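Local coordinates for Serine/threonine-protein kinase Tel1 (Chaetomium thermophilum, PDB 6SKY) that probably phosphorylates serine and threonine residues followed by glutamine, activating checkpoint signalling in response to DNA damage, at residues T2424-L2438 / L2449-H2463. Numbering follows the deposited sequence.
Sequences TRKFALLMNQLSSRL and LIDLVYRICVDHPYH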
ATOM      1  N   THR A2424      22.999  36.473   5.423  1.00 34.33           N
ATOM      2  CA  THR A2424      22.854  36.661   3.989  1.00 34.33           C
ATOM      3  C   THR A2424      23.309  35.458   3.186  1.00 34.33           C
ATOM      4  O   THR A2424      23.121  35.448   1.971  1.00 34.33           O
ATOM      5  CB  THR A2424      23.616  37.898   3.533  1.00 34.33           C
ATOM      6  OG1 THR A2424      24.909  37.906   4.134  1.00 34.33           O
ATOM      7  CG2 THR A2424      22.878  39.137   3.944  1.00 34.33           C
ATOM      8  N   ARG A2425      23.899  34.451   3.818  1.00 36.24           N
ATOM      9  CA  ARG A2425      24.267  33.253   3.081  1.00 36.24           C
ATOM     10  C   ARG A2425      23.063  32.413   2.703  1.00 36.24           C
ATOM     11  O   ARG A2425      23.208  31.473   1.918  1.00 36.24           O
ATOM     12  CB  ARG A2425      25.239  32.411   3.895  1.00 36.24           C
ATOM     13  CG  ARG A2425      24.626  31.803   5.118  1.00 36.24           C
ATOM     14  CD  ARG A2425      25.587  30.888   5.816  1.00 36.24           C
ATOM     15  NE  ARG A2425      24.913  30.091   6.832  1.00 36.24           N
ATOM     16  CZ  ARG A2425      24.752  30.473   8.092  1.00 36.24           C
ATOM     17  NH1 ARG A2425      24.127  29.683   8.946  1.00 36.24           N
ATOM     18  NH2 ARG A2425      25.214  31.642   8.499  1.00 36.24           N
ATOM     19  N   LYS A2426      21.887  32.720   3.245  1.00 34.98           N
ATOM     20  CA  LYS A2426      20.675  32.017   2.862  1.00 34.98           C
ATOM     21  C   LYS A2426      20.132  32.517   1.534  1.00 34.98           C
ATOM     22  O   LYS A2426      19.464  31.765   0.821  1.00 34.98           O
ATOM     23  CB  LYS A2426      19.613  32.181   3.939  1.00 34.98           C
ATOM     24  CG  LYS A2426      20.111  31.995   5.339  1.00 34.98           C
ATOM     25  CD  LYS A2426      20.146  30.551   5.724  1.00 34.98           C
ATOM     26  CE  LYS A2426      20.321  30.425   7.213  1.00 34.98           C
ATOM     27  NZ  LYS A2426      20.118  29.039   7.669  1.00 34.98           N
ATOM     28  N   PHE A2427      20.406  33.769   1.191  1.00 32.28           N
ATOM     29  CA  PHE A2427      19.963  34.363  -0.057  1.00 32.28           C
ATOM     30  C   PHE A2427      21.051  34.409  -1.112  1.00 32.28           C
ATOM     31  O   PHE A2427      20.807  34.916  -2.204  1.00 32.28           O
ATOM     32  CB  PHE A2427      19.458  35.782   0.187  1.00 32.28           C
ATOM     33  CG  PHE A2427      18.453  35.889   1.274  1.00 32.28           C
ATOM     34  CD1 PHE A2427      17.148  35.509   1.061  1.00 32.28           C
ATOM     35  CD2 PHE A2427      18.802  36.387   2.504  1.00 32.28           C
ATOM     36  CE1 PHE A2427      16.223  35.607   2.058  1.00 32.28           C
ATOM     37  CE2 PHE A2427      17.873  36.488   3.502  1.00 32.28           C
ATOM     38  CZ  PHE A2427      16.586  36.099   3.279  1.00 32.28           C
ATOM     39  N   ALA A2428      22.242  33.897  -0.817  1.00 33.22           N
ATOM     40  CA  ALA A2428      23.379  34.133  -1.692  1.00 33.22           C
ATOM     41  C   ALA A2428      23.213  33.464  -3.044  1.00 33.22           C
ATOM     42  O   ALA A2428      23.719  33.973  -4.048  1.00 33.22           O
ATOM     43  CB  ALA A2428      24.661  33.653  -1.023  1.00 33.22           C
ATOM     44  N   LEU A2429      22.517  32.334  -3.101  1.00 33.15           N
ATOM     45  CA  LEU A2429      22.315  31.619  -4.352  1.00 33.15           C
ATOM     46  C   LEU A2429      21.079  32.073  -5.112  1.00 33.15           C
ATOM     47  O   LEU A2429      20.782  31.505  -6.162  1.00 33.15           O
ATOM     48  CB  LEU A2429      22.224  30.114  -4.103  1.00 33.15           C
ATOM     49  CG  LEU A2429      23.509  29.362  -3.764  1.00 33.15           C
ATOM     50  CD1 LEU A2429      23.240  27.872  -3.687  1.00 33.15           C
ATOM     51  CD2 LEU A2429      24.588  29.651  -4.781  1.00 33.15           C
ATOM     52  N   LEU A2430      20.357  33.071  -4.617  1.00 32.44           N
ATOM     53  CA  LEU A2430      19.179  33.607  -5.287  1.00 32.44           C
ATOM     54  C   LEU A2430      19.430  35.007  -5.822  1.00 32.44           C
ATOM     55  O   LEU A2430      18.551  35.859  -5.779  1.00 32.44           O
ATOM     56  CB  LEU A2430      17.978  33.645  -4.352  1.00 32.44           C
ATOM     57  CG  LEU A2430      17.774  32.549  -3.319  1.00 32.44           C
ATOM     58  CD1 LEU A2430      16.491  32.820  -2.587  1.00 32.44           C
ATOM     59  CD2 LEU A2430      17.748  31.192  -3.972  1.00 32.44           C
ATOM     60  N   MET A2431      20.632  35.273  -6.317  1.00 35.34           N
ATOM     61  CA  MET A2431      20.934  36.593  -6.844  1.00 35.34           C
ATOM     62  C   MET A2431      20.475  36.777  -8.280  1.00 35.34           C
ATOM     63  O   MET A2431      20.427  37.912  -8.753  1.00 35.34           O
ATOM     64  CB  MET A2431      22.429  36.870  -6.743  1.00 35.34           C
ATOM     65  CG  MET A2431      22.888  37.318  -5.383  1.00 35.34           C
ATOM     66  SD  MET A2431      22.383  38.992  -4.997  1.00 35.34           S
ATOM     67  CE  MET A2431      23.077  39.869  -6.381  1.00 35.34           C
ATOM     68  N   ASN A2432      20.142  35.701  -8.985  1.00 36.25           N
ATOM     69  CA  ASN A2432      19.560  35.857 -10.309  1.00 36.25           C
ATOM     70  C   ASN A2432      18.150  36.414 -10.232  1.00 36.25           C
ATOM     71  O   ASN A2432      17.738  37.171 -11.112  1.00 36.25           O
ATOM     72  CB  ASN A2432      19.552  34.523 -11.042  1.00 36.25           C
ATOM     73  CG  ASN A2432      20.847  34.240 -11.743  1.00 36.25           C
ATOM     74  OD1 ASN A2432      21.427  35.119 -12.369  1.00 36.25           O
ATOM     75  ND2 ASN A2432      21.314  33.004 -11.648  1.00 36.25           N
ATOM     76  N   GLN A2433      17.400  36.044  -9.200  1.00 34.69           N
ATOM     77  CA  GLN A2433      16.039  36.521  -9.017  1.00 34.69           C
ATOM     78  C   GLN A2433      15.979  37.843  -8.282  1.00 34.69           C
ATOM     79  O   GLN A2433      15.037  38.611  -8.481  1.00 34.69           O
ATOM     80  CB  GLN A2433      15.213  35.490  -8.249  1.00 34.69           C
ATOM     81  CG  GLN A2433      14.820  34.268  -9.050  1.00 34.69           C
ATOM     82  CD  GLN A2433      15.904  33.220  -9.114  1.00 34.69           C
ATOM     83  OE1 GLN A2433      16.391  32.756  -8.091  1.00 34.69           O
ATOM     84  NE2 GLN A2433      16.282  32.835 -10.323  1.00 34.69           N
ATOM     85  N   LEU A2434      16.952  38.122  -7.424  1.00 32.77           N
ATOM     86  CA  LEU A2434      16.932  39.364  -6.671  1.00 32.77           C
ATOM     87  C   LEU A2434      17.396  40.536  -7.515  1.00 32.77           C
ATOM     88  O   LEU A2434      16.780  41.600  -7.488  1.00 32.77           O
ATOM     89  CB  LEU A2434      17.804  39.234  -5.429  1.00 32.77           C
ATOM     90  CG  LEU A2434      17.256  38.338  -4.329  1.00 32.77           C
ATOM     91  CD1 LEU A2434      18.276  38.177  -3.244  1.00 32.77           C
ATOM     92  CD2 LEU A2434      15.993  38.927  -3.778  1.00 32.77           C
ATOM     93  N   SER A2435      18.477  40.364  -8.261  1.00 36.21           N
ATOM     94  CA  SER A2435      19.006  41.427  -9.097  1.00 36.21           C
ATOM     95  C   SER A2435      18.188  41.646 -10.357  1.00 36.21           C
ATOM     96  O   SER A2435      18.488  42.567 -11.117  1.00 36.21           O
ATOM     97  CB  SER A2435      20.456  41.125  -9.469  1.00 36.21           C
ATOM     98  OG  SER A2435      20.552  39.932 -10.221  1.00 36.21           O
ATOM     99  N   SER A2436      17.182  40.826 -10.604  1.00 36.44           N
ATOM    100  CA  SER A2436      16.294  41.029 -11.735  1.00 36.44           C
ATOM    101  C   SER A2436      15.107  41.911 -11.398  1.00 36.44           C
ATOM    102  O   SER A2436      14.436  42.394 -12.311  1.00 36.44           O
ATOM    103  CB  SER A2436      15.797  39.680 -12.252  1.00 36.44           C
ATOM    104  OG  SER A2436      14.567  39.811 -12.926  1.00 36.44           O
ATOM    105  N   ARG A2437      14.833  42.128 -10.116  1.00 35.07           N
ATOM    106  CA  ARG A2437      13.723  42.953  -9.671  1.00 35.07           C
ATOM    107  C   ARG A2437      14.171  44.322  -9.196  1.00 35.07           C
ATOM    108  O   ARG A2437      13.360  45.073  -8.655  1.00 35.07           O
ATOM    109  CB  ARG A2437      12.959  42.248  -8.556  1.00 35.07           C
ATOM    110  CG  ARG A2437      12.380  40.923  -8.948  1.00 35.07           C
ATOM    111  CD  ARG A2437      11.197  41.111  -9.856  1.00 35.07           C
ATOM    112  NE  ARG A2437      10.214  42.003  -9.259  1.00 35.07           N
ATOM    113  CZ  ARG A2437       9.059  41.607  -8.742  1.00 35.07           C
ATOM    114  NH1 ARG A2437       8.725  40.329  -8.757  1.00 35.07           N
ATOM    115  NH2 ARG A2437       8.234  42.495  -8.218  1.00 35.07           N
ATOM    116  N   LEU A2438      15.439  44.659  -9.375  1.00 38.69           N
ATOM    117  CA  LEU A2438      15.941  45.945  -8.924  1.00 38.69           C
ATOM    118  C   LEU A2438      15.383  47.063  -9.784  1.00 38.69           C
ATOM    119  O   LEU A2438      15.340  46.958 -11.009  1.00 38.69           O
ATOM    120  CB  LEU A2438      17.461  45.973  -8.979  1.00 38.69           C
ATOM    121  CG  LEU A2438      18.196  45.128  -7.960  1.00 38.69           C
ATOM    122  CD1 LEU A2438      19.672  45.228  -8.190  1.00 38.69           C
ATOM    123  CD2 LEU A2438      17.851  45.612  -6.588  1.00 38.69           C
ATOM    124  N   LEU A2449      14.906  45.768  -0.967  1.00 32.44           N
ATOM    125  CA  LEU A2449      15.558  44.890  -1.926  1.00 32.44           C
ATOM    126  C   LEU A2449      16.969  45.356  -2.243  1.00 32.44           C
ATOM    127  O   LEU A2449      17.890  44.538  -2.346  1.00 32.44           O
ATOM    128  CB  LEU A2449      14.718  44.813  -3.193  1.00 32.44           C
ATOM    129  CG  LEU A2449      15.122  43.767  -4.214  1.00 32.44           C
ATOM    130  CD1 LEU A2449      15.215  42.431  -3.552  1.00 32.44           C
ATOM    131  CD2 LEU A2449      14.110  43.727  -5.305  1.00 32.44           C
ATOM    132  N   ILE A2450      17.167  46.663  -2.397  1.00 34.17           N
ATOM    133  CA  ILE A2450      18.494  47.177  -2.703  1.00 34.17           C
ATOM    134  C   ILE A2450      19.431  46.980  -1.522  1.00 34.17           C
ATOM    135  O   ILE A2450      20.607  46.647  -1.695  1.00 34.17           O
ATOM    136  CB  ILE A2450      18.390  48.649  -3.124  1.00 34.17           C
ATOM    137  CG1 ILE A2450      17.930  48.724  -4.575  1.00 34.17           C
ATOM    138  CG2 ILE A2450      19.702  49.360  -2.934  1.00 34.17           C
ATOM    139  CD1 ILE A2450      17.649  50.108  -5.053  1.00 34.17           C
ATOM    140  N   ASP A2451      18.920  47.137  -0.303  1.00 33.47           N
ATOM    141  CA  ASP A2451      19.756  46.931   0.871  1.00 33.47           C
ATOM    142  C   ASP A2451      20.124  45.465   1.034  1.00 33.47           C
ATOM    143  O   ASP A2451      21.259  45.141   1.395  1.00 33.47           O
ATOM    144  CB  ASP A2451      19.040  47.451   2.109  1.00 33.47           C
ATOM    145  CG  ASP A2451      19.924  47.459   3.329  1.00 33.47           C
ATOM    146  OD1 ASP A2451      21.039  48.009   3.249  1.00 33.47           O
ATOM    147  OD2 ASP A2451      19.504  46.927   4.376  1.00 33.47           O
ATOM    148  N   LEU A2452      19.188  44.561   0.753  1.00 31.02           N
ATOM    149  CA  LEU A2452      19.499  43.139   0.825  1.00 31.02           C
ATOM    150  C   LEU A2452      20.536  42.744  -0.214  1.00 31.02           C
ATOM    151  O   LEU A2452      21.474  42.000   0.091  1.00 31.02           O
ATOM    152  CB  LEU A2452      18.227  42.320   0.645  1.00 31.02           C
ATOM    153  CG  LEU A2452      18.377  40.807   0.581  1.00 31.02           C
ATOM    154  CD1 LEU A2452      18.689  40.264   1.942  1.00 31.02           C
ATOM    155  CD2 LEU A2452      17.124  40.188   0.042  1.00 31.02           C
ATOM    156  N   VAL A2453      20.383  43.217  -1.452  1.00 31.65           N
ATOM    157  CA  VAL A2453      21.356  42.895  -2.491  1.00 31.65           C
ATOM    158  C   VAL A2453      22.725  43.453  -2.132  1.00 31.65           C
ATOM    159  O   VAL A2453      23.753  42.791  -2.318  1.00 31.65           O
ATOM    160  CB  VAL A2453      20.866  43.413  -3.853  1.00 31.65           C
ATOM    161  CG1 VAL A2453      21.975  43.383  -4.859  1.00 31.65           C
ATOM    162  CG2 VAL A2453      19.716  42.584  -4.338  1.00 31.65           C
ATOM    163  N   TYR A2454      22.761  44.671  -1.598  1.00 34.92           N
ATOM    164  CA  TYR A2454      24.013  45.269  -1.160  1.00 34.92           C
ATOM    165  C   TYR A2454      24.694  44.424  -0.091  1.00 34.92           C
ATOM    166  O   TYR A2454      25.895  44.150  -0.171  1.00 34.92           O
ATOM    167  CB  TYR A2454      23.732  46.676  -0.647  1.00 34.92           C
ATOM    168  CG  TYR A2454      24.929  47.410  -0.128  1.00 34.92           C
ATOM    169  CD1 TYR A2454      25.777  48.072  -0.985  1.00 34.92           C
ATOM    170  CD2 TYR A2454      25.199  47.455   1.224  1.00 34.92           C
ATOM    171  CE1 TYR A2454      26.869  48.742  -0.513  1.00 34.92           C
ATOM    172  CE2 TYR A2454      26.286  48.123   1.703  1.00 34.92           C
ATOM    173  CZ  TYR A2454      27.118  48.765   0.831  1.00 34.92           C
ATOM    174  OH  TYR A2454      28.210  49.440   1.311  1.00 34.92           O
ATOM    175  N   ARG A2455      23.940  44.000   0.924  1.00 33.87           N
ATOM    176  CA  ARG A2455      24.536  43.208   1.993  1.00 33.87           C
ATOM    177  C   ARG A2455      25.004  41.847   1.505  1.00 33.87           C
ATOM    178  O   ARG A2455      26.022  41.339   1.985  1.00 33.87           O
ATOM    179  CB  ARG A2455      23.549  43.056   3.141  1.00 33.87           C
ATOM    180  CG  ARG A2455      23.330  44.338   3.894  1.00 33.87           C
ATOM    181  CD  ARG A2455      22.509  44.131   5.143  1.00 33.87           C
ATOM    182  NE  ARG A2455      21.158  43.681   4.845  1.00 33.87           N
ATOM    183  CZ  ARG A2455      20.686  42.485   5.164  1.00 33.87           C
ATOM    184  NH1 ARG A2455      19.447  42.161   4.853  1.00 33.87           N
ATOM    185  NH2 ARG A2455      21.451  41.620   5.805  1.00 33.87           N
ATOM    186  N   ILE A2456      24.294  41.238   0.556  1.00 33.22           N
ATOM    187  CA  ILE A2456      24.780  39.980  -0.003  1.00 33.22           C
ATOM    188  C   ILE A2456      26.091  40.196  -0.738  1.00 33.22           C
ATOM    189  O   ILE A2456      27.033  39.413  -0.591  1.00 33.22           O
ATOM    190  CB  ILE A2456      23.733  39.343  -0.927  1.00 33.22           C
ATOM    191  CG1 ILE A2456      22.490  38.958  -0.148  1.00 33.22           C
ATOM    192  CG2 ILE A2456      24.310  38.121  -1.585  1.00 33.22           C
ATOM    193  CD1 ILE A2456      21.368  38.544  -1.027  1.00 33.22           C
ATOM    194  N   CYS A2457      26.178  41.251  -1.547  1.00 36.13           N
ATOM    195  CA  CYS A2457      27.415  41.495  -2.279  1.00 36.13           C
ATOM    196  C   CYS A2457      28.562  41.890  -1.368  1.00 36.13           C
ATOM    197  O   CYS A2457      29.720  41.733  -1.753  1.00 36.13           O
ATOM    198  CB  CYS A2457      27.209  42.573  -3.334  1.00 36.13           C
ATOM    199  SG  CYS A2457      26.015  42.137  -4.581  1.00 36.13           S
ATOM    200  N   VAL A2458      28.276  42.403  -0.176  1.00 36.08           N
ATOM    201  CA  VAL A2458      29.357  42.744   0.743  1.00 36.08           C
ATOM    202  C   VAL A2458      29.831  41.521   1.519  1.00 36.08           C
ATOM    203  O   VAL A2458      31.033  41.330   1.713  1.00 36.08           O
ATOM    204  CB  VAL A2458      28.920  43.876   1.682  1.00 36.08           C
ATOM    205  CG1 VAL A2458      29.935  44.075   2.759  1.00 36.08           C
ATOM    206  CG2 VAL A2458      28.764  45.138   0.910  1.00 36.08           C
ATOM    207  N   ASP A2459      28.914  40.668   1.978  1.00 37.84           N
ATOM    208  CA  ASP A2459      29.351  39.503   2.741  1.00 37.84           C
ATOM    209  C   ASP A2459      29.951  38.426   1.852  1.00 37.84           C
ATOM    210  O   ASP A2459      30.948  37.804   2.221  1.00 37.84           O
ATOM    211  CB  ASP A2459      28.192  38.918   3.538  1.00 37.84           C
ATOM    212  CG  ASP A2459      27.732  39.825   4.641  1.00 37.84           C
ATOM    213  OD1 ASP A2459      28.260  40.946   4.745  1.00 37.84           O
ATOM    214  OD2 ASP A2459      26.839  39.421   5.407  1.00 37.84           O
ATOM    215  N   HIS A2460      29.358  38.180   0.692  1.00 36.55           N
ATOM    216  CA  HIS A2460      29.797  37.128  -0.221  1.00 36.55           C
ATOM    217  C   HIS A2460      30.053  37.757  -1.579  1.00 36.55           C
ATOM    218  O   HIS A2460      29.205  37.695  -2.472  1.00 36.55           O
ATOM    219  CB  HIS A2460      28.759  36.013  -0.303  1.00 36.55           C
ATOM    220  CG  HIS A2460      28.297  35.537   1.034  1.00 36.55           C
ATOM    221  ND1 HIS A2460      28.829  34.431   1.654  1.00 36.55           N
ATOM    222  CD2 HIS A2460      27.372  36.033   1.884  1.00 36.55           C
ATOM    223  CE1 HIS A2460      28.246  34.262   2.824  1.00 36.55           C
ATOM    224  NE2 HIS A2460      27.359  35.223   2.989  1.00 36.55           N
ATOM    225  N   PRO A2461      31.223  38.369  -1.770  1.00 37.29           N
ATOM    226  CA  PRO A2461      31.436  39.151  -2.993  1.00 37.29           C
ATOM    227  C   PRO A2461      31.533  38.316  -4.254  1.00 37.29           C
ATOM    228  O   PRO A2461      31.071  38.755  -5.312  1.00 37.29           O
ATOM    229  CB  PRO A2461      32.739  39.897  -2.692  1.00 37.29           C
ATOM    230  CG  PRO A2461      33.403  39.103  -1.673  1.00 37.29           C
ATOM    231  CD  PRO A2461      32.345  38.503  -0.835  1.00 37.29           C
ATOM    232  N   TYR A2462      32.106  37.123  -4.181  1.00 39.53           N
ATOM    233  CA  TYR A2462      32.220  36.277  -5.359  1.00 39.53           C
ATOM    234  C   TYR A2462      30.907  35.617  -5.743  1.00 39.53           C
ATOM    235  O   TYR A2462      30.881  34.837  -6.697  1.00 39.53           O
ATOM    236  CB  TYR A2462      33.288  35.210  -5.136  1.00 39.53           C
ATOM    237  CG  TYR A2462      34.583  35.775  -4.629  1.00 39.53           C
ATOM    238  CD1 TYR A2462      35.311  36.674  -5.384  1.00 39.53           C
ATOM    239  CD2 TYR A2462      35.074  35.416  -3.390  1.00 39.53           C
ATOM    240  CE1 TYR A2462      36.484  37.193  -4.922  1.00 39.53           C
ATOM    241  CE2 TYR A2462      36.248  35.933  -2.922  1.00 39.53           C
ATOM    242  CZ  TYR A2462      36.948  36.819  -3.690  1.00 39.53           C
ATOM    243  OH  TYR A2462      38.126  37.331  -3.215  1.00 39.53           O
ATOM    244  N   HIS A2463      29.825  35.903  -5.026  1.00 39.68           N
ATOM    245  CA  HIS A2463      28.505  35.416  -5.374  1.00 39.68           C
ATOM    246  C   HIS A2463      27.554  36.517  -5.801  1.00 39.68           C
ATOM    247  O   HIS A2463      26.483  36.207  -6.327  1.00 39.68           O
ATOM    248  CB  HIS A2463      27.883  34.658  -4.195  1.00 39.68           C
ATOM    249  CG  HIS A2463      28.582  33.380  -3.863  1.00 39.68           C
ATOM    250  ND1 HIS A2463      29.734  33.336  -3.112  1.00 39.68           N
ATOM    251  CD2 HIS A2463      28.294  32.100  -4.184  1.00 39.68           C
ATOM    252  CE1 HIS A2463      30.126  32.083  -2.985  1.00 39.68           C
ATOM    253  NE2 HIS A2463      29.269  31.313  -3.628  1.00 39.68           N
TER
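The imidazole of H2460 has T2424 OG1 at its edge, in the ring plane, while CB of R2425 approaches the same ring obliquely, 3.6 Å from H2460 NE2. ND1, away from that edge, is hydrogen-bonded to the hydroxyl of Y2570. The F2427 ring also meets its neighbour obliquely: CD2 lies 3.9 Å from CD1 of L2452. M2399, on helix 2394-2404, touches F2427 too. T2424 OG1 donates to D2459 OD2 at 2.8 Å. It meets the anti side of the carboxylate, 34° out of its plane. With chi1 at 45°, OG1 is flanked by the backbone N and C, and CG2 is turned to R2455, 3.4 Å from NH2. A valine in place of T2424 would probably leave D2459 OD2 without this donor and the carboxylate freer to turn.

Most of the rest is apolar. L2434 is a knob in a hole formed by L2449, L2452, V2453 and I2456. Its CD2 reaches L2449 CD1 at 3.6 Å, and its CD1 packs on I2456 CD1 at 3.8 Å. The M2431 chain bends at chi2 and chi3, bringing CE within 4.0 Å of V2453 CG1, while SD passes I2456 and CG lies against the backbone O of H2463. Farther along, L2438 CD2 rests on I2450 CG1 at 3.7 Å.

The contact lays the short helix 2431-2434 and its flanking turns against helix 2444-2459, within the FAT region and away from the nucleotide site. Aliphatic packing can supply most of the attachment, while the single directional bond probably sets how T2424 sits on the helix's last turn.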